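Local coordinates for mandelate racemase/muconate lactonizing enzyme family protein (Sorangium cellulosum, PDB 3S5S) that belongs to the enolase superfamily, whose members pair an N-terminal capping domain with a modified TIM-barrel domain, at residues L294-M299 / T307-F312. Sequence-based numbering, arbitrary orientation. Where two conformers were deposited one is given.
Sequences LMIGGM and TASACF
Ile296, on barrel strand 293-296, lies across from Ser309 on the helix that follows it, with their CA atoms 7.2 Å apart. The two segments belong to one beta-alpha-beta unit: strand 293-296, helix 303-316 and strand 319-322. This is the repeating right-handed crossover of the modified TIM barrel in the enolase superfamily. The contact is buried and joins the barrel wall to the helix packed on its outside. Backbone bonds tie Leu294 and Ile296 to strand 319-322 and Met295 to strand 267-270, its parallel neighbours.

Ile296 does most of the touching from the strand. Its CG1 is anti to the backbone N (chi1 -178°), and this carries the ethyl branch across to the helix. CG1 lies 4.1 Å from Ser309 CB and 3.8 Å from Ser309 O, so the branch rests against the backbone and side chain of Ser309. The terminal methyl CD1 goes on to the ring of Phe312, about one turn later. It approaches the ring obliquely. The aromatic side chain is also anti to its own backbone N (chi1 170°), which turns its ring toward the strand, where CD2 and CE2 meet Ile296 CD1. Phe319 touches both Ile296 and Phe312, and Ala280 and Leu281 of helix 272-289 pack on Phe312 as well.

At Gly297 the contact becomes polar. Gly297 O and Ser309 OG are 4.1 Å apart and are joined by one water. The water donates to Gly297 O at 2.9 Å and is 2.7 Å from Ser309 OG. Ser309 OG also has a weak hydrogen bond to Ala305 O, one turn earlier in the helix. On the apolar side, the closest approach is Ile296 CD1 to Phe312 CD2, at 3.7 Å.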
ATOM      1  N   LEU A 294      14.524  -2.460  -2.811  1.00 22.98           N
ATOM      2  CA  LEU A 294      13.497  -3.183  -3.518  1.00 22.86           C
ATOM      3  C   LEU A 294      13.998  -3.779  -4.826  1.00 22.00           C
ATOM      4  O   LEU A 294      14.669  -3.093  -5.635  1.00 21.37           O
ATOM      5  CB  LEU A 294      12.290  -2.266  -3.799  1.00 23.13           C
ATOM      6  CG  LEU A 294      11.728  -1.505  -2.594  1.00 24.56           C
ATOM      7  CD1 LEU A 294      10.608  -0.613  -3.049  1.00 27.75           C
ATOM      8  CD2 LEU A 294      11.164  -2.512  -1.721  1.00 28.84           C
ATOM      9  N   MET A 295      13.625  -5.042  -5.045  1.00 21.46           N
ATOM     10  CA  MET A 295      13.886  -5.747  -6.301  1.00 21.02           C
ATOM     11  C   MET A 295      12.535  -6.187  -6.846  1.00 20.63           C
ATOM     12  O   MET A 295      11.659  -6.581  -6.096  1.00 20.98           O
ATOM     13  CB  MET A 295      14.815  -6.931  -6.035  1.00 22.02           C
ATOM     14  CG  MET A 295      15.213  -7.805  -7.248  1.00 21.94           C
ATOM     15  SD  MET A 295      16.330  -9.114  -6.797  1.00 18.74           S
ATOM     16  CE  MET A 295      16.142 -10.062  -8.222  1.00 21.17           C
ATOM     17  N   ILE A 296      12.318  -6.036  -8.142  1.00 20.53           N
ATOM     18  CA  ILE A 296      11.070  -6.538  -8.766  1.00 19.08           C
ATOM     19  C   ILE A 296      11.501  -7.759  -9.605  1.00 19.92           C
ATOM     20  O   ILE A 296      12.424  -7.662 -10.411  1.00 20.44           O
ATOM     21  CB  ILE A 296      10.360  -5.443  -9.617  1.00 18.25           C
ATOM     22  CG1 ILE A 296       9.025  -5.951 -10.227  1.00 18.31           C
ATOM     23  CG2 ILE A 296      11.270  -4.921 -10.733  1.00 15.72           C
ATOM     24  CD1 ILE A 296       7.944  -6.371  -9.242  1.00 12.41           C
ATOM     25  N   GLY A 297      10.903  -8.913  -9.353  1.00 19.93           N
ATOM     26  CA  GLY A 297      11.343 -10.156  -9.959  1.00 20.66           C
ATOM     27  C   GLY A 297      10.148 -10.864 -10.531  1.00 21.59           C
ATOM     28  O   GLY A 297       9.107 -10.236 -10.770  1.00 21.80           O
ATOM     29  N   GLY A 298      10.281 -12.161 -10.804  1.00 22.45           N
ATOM     30  CA  GLY A 298       9.139 -12.916 -11.277  1.00 22.08           C
ATOM     31  C   GLY A 298       9.389 -14.394 -11.339  1.00 23.00           C
ATOM     32  O   GLY A 298      10.475 -14.855 -11.091  1.00 22.69           O
ATOM     33  N   MET A 299       8.329 -15.136 -11.654  0.50 23.30           N
ATOM     34  CA  MET A 299       8.410 -16.572 -11.930  0.50 24.34           C
ATOM     35  C   MET A 299       8.840 -16.748 -13.408  0.50 24.47           C
ATOM     36  O   MET A 299       9.621 -15.948 -13.896  0.50 24.72           O
ATOM     37  CB  MET A 299       7.051 -17.199 -11.606  0.50 24.37           C
ATOM     38  CG  MET A 299       6.965 -18.003 -10.296  0.50 25.20           C
ATOM     39  SD  MET A 299       7.839 -17.455  -8.823  0.50 22.08           S
ATOM     40  CE  MET A 299       9.499 -17.896  -9.253  0.50 24.10           C
ATOM     41  N   THR A 307       4.660  -7.461 -17.944  1.00 20.97           N
ATOM     42  CA  THR A 307       4.233  -6.072 -18.053  1.00 20.85           C
ATOM     43  C   THR A 307       3.487  -5.642 -16.788  1.00 20.56           C
ATOM     44  O   THR A 307       3.676  -4.543 -16.288  1.00 21.65           O
ATOM     45  CB  THR A 307       3.360  -5.786 -19.280  1.00 20.88           C
ATOM     46  OG1 THR A 307       3.949  -6.400 -20.433  1.00 21.93           O
ATOM     47  CG2 THR A 307       3.310  -4.287 -19.508  1.00 19.69           C
ATOM     48  N   ALA A 308       2.643  -6.494 -16.257  1.00 19.89           N
ATOM     49  CA  ALA A 308       2.009  -6.152 -14.983  1.00 19.45           C
ATOM     50  C   ALA A 308       3.057  -5.764 -13.925  1.00 18.81           C
ATOM     51  O   ALA A 308       2.902  -4.767 -13.248  1.00 19.50           O
ATOM     52  CB  ALA A 308       1.135  -7.320 -14.482  1.00 18.37           C
ATOM     53  N   SER A 309       4.099  -6.570 -13.773  1.00 19.02           N
ATOM     54  CA  SER A 309       5.222  -6.261 -12.883  1.00 19.13           C
ATOM     55  C   SER A 309       5.956  -4.973 -13.203  1.00 19.64           C
ATOM     56  O   SER A 309       6.338  -4.248 -12.297  1.00 19.85           O
ATOM     57  CB  SER A 309       6.233  -7.389 -12.907  1.00 19.36           C
ATOM     58  OG  SER A 309       5.685  -8.529 -12.236  1.00 20.88           O
ATOM     59  N   ALA A 310       6.166  -4.667 -14.484  1.00 20.61           N
ATOM     60  CA  ALA A 310       6.910  -3.466 -14.819  1.00 20.26           C
ATOM     61  C   ALA A 310       6.043  -2.255 -14.465  1.00 20.60           C
ATOM     62  O   ALA A 310       6.544  -1.300 -13.885  1.00 22.65           O
ATOM     63  CB  ALA A 310       7.341  -3.479 -16.238  1.00 19.84           C
ATOM     64  N   CYS A 311       4.734  -2.330 -14.715  1.00 21.21           N
ATOM     65  CA  CYS A 311       3.791  -1.257 -14.358  1.00 20.78           C
ATOM     66  C   CYS A 311       3.853  -1.022 -12.866  1.00 20.03           C
ATOM     67  O   CYS A 311       3.848   0.123 -12.416  1.00 19.60           O
ATOM     68  CB  CYS A 311       2.365  -1.646 -14.718  1.00 20.72           C
ATOM     69  SG  CYS A 311       2.002  -1.584 -16.465  1.00 27.35           S
ATOM     70  N   PHE A 312       3.918  -2.124 -12.115  1.00 18.36           N
ATOM     71  CA  PHE A 312       3.984  -2.080 -10.658  1.00 17.56           C
ATOM     72  C   PHE A 312       5.278  -1.365 -10.207  1.00 17.13           C
ATOM     73  O   PHE A 312       5.214  -0.287  -9.577  1.00 16.61           O
ATOM     74  CB  PHE A 312       3.812  -3.524 -10.085  1.00 16.82           C
ATOM     75  CG  PHE A 312       4.089  -3.675  -8.599  1.00 15.71           C
ATOM     76  CD1 PHE A 312       3.070  -3.585  -7.674  1.00 15.47           C
ATOM     77  CD2 PHE A 312       5.381  -3.977  -8.126  1.00 19.93           C
ATOM     78  CE1 PHE A 312       3.303  -3.765  -6.259  1.00 14.31           C
ATOM     79  CE2 PHE A 312       5.654  -4.153  -6.725  1.00 19.06           C
ATOM     80  CZ  PHE A 312       4.579  -4.051  -5.786  1.00 18.09           C
TER
HETATM   81  O   HOH W   1       6.522  -9.467  -9.812  1.00 18.18           O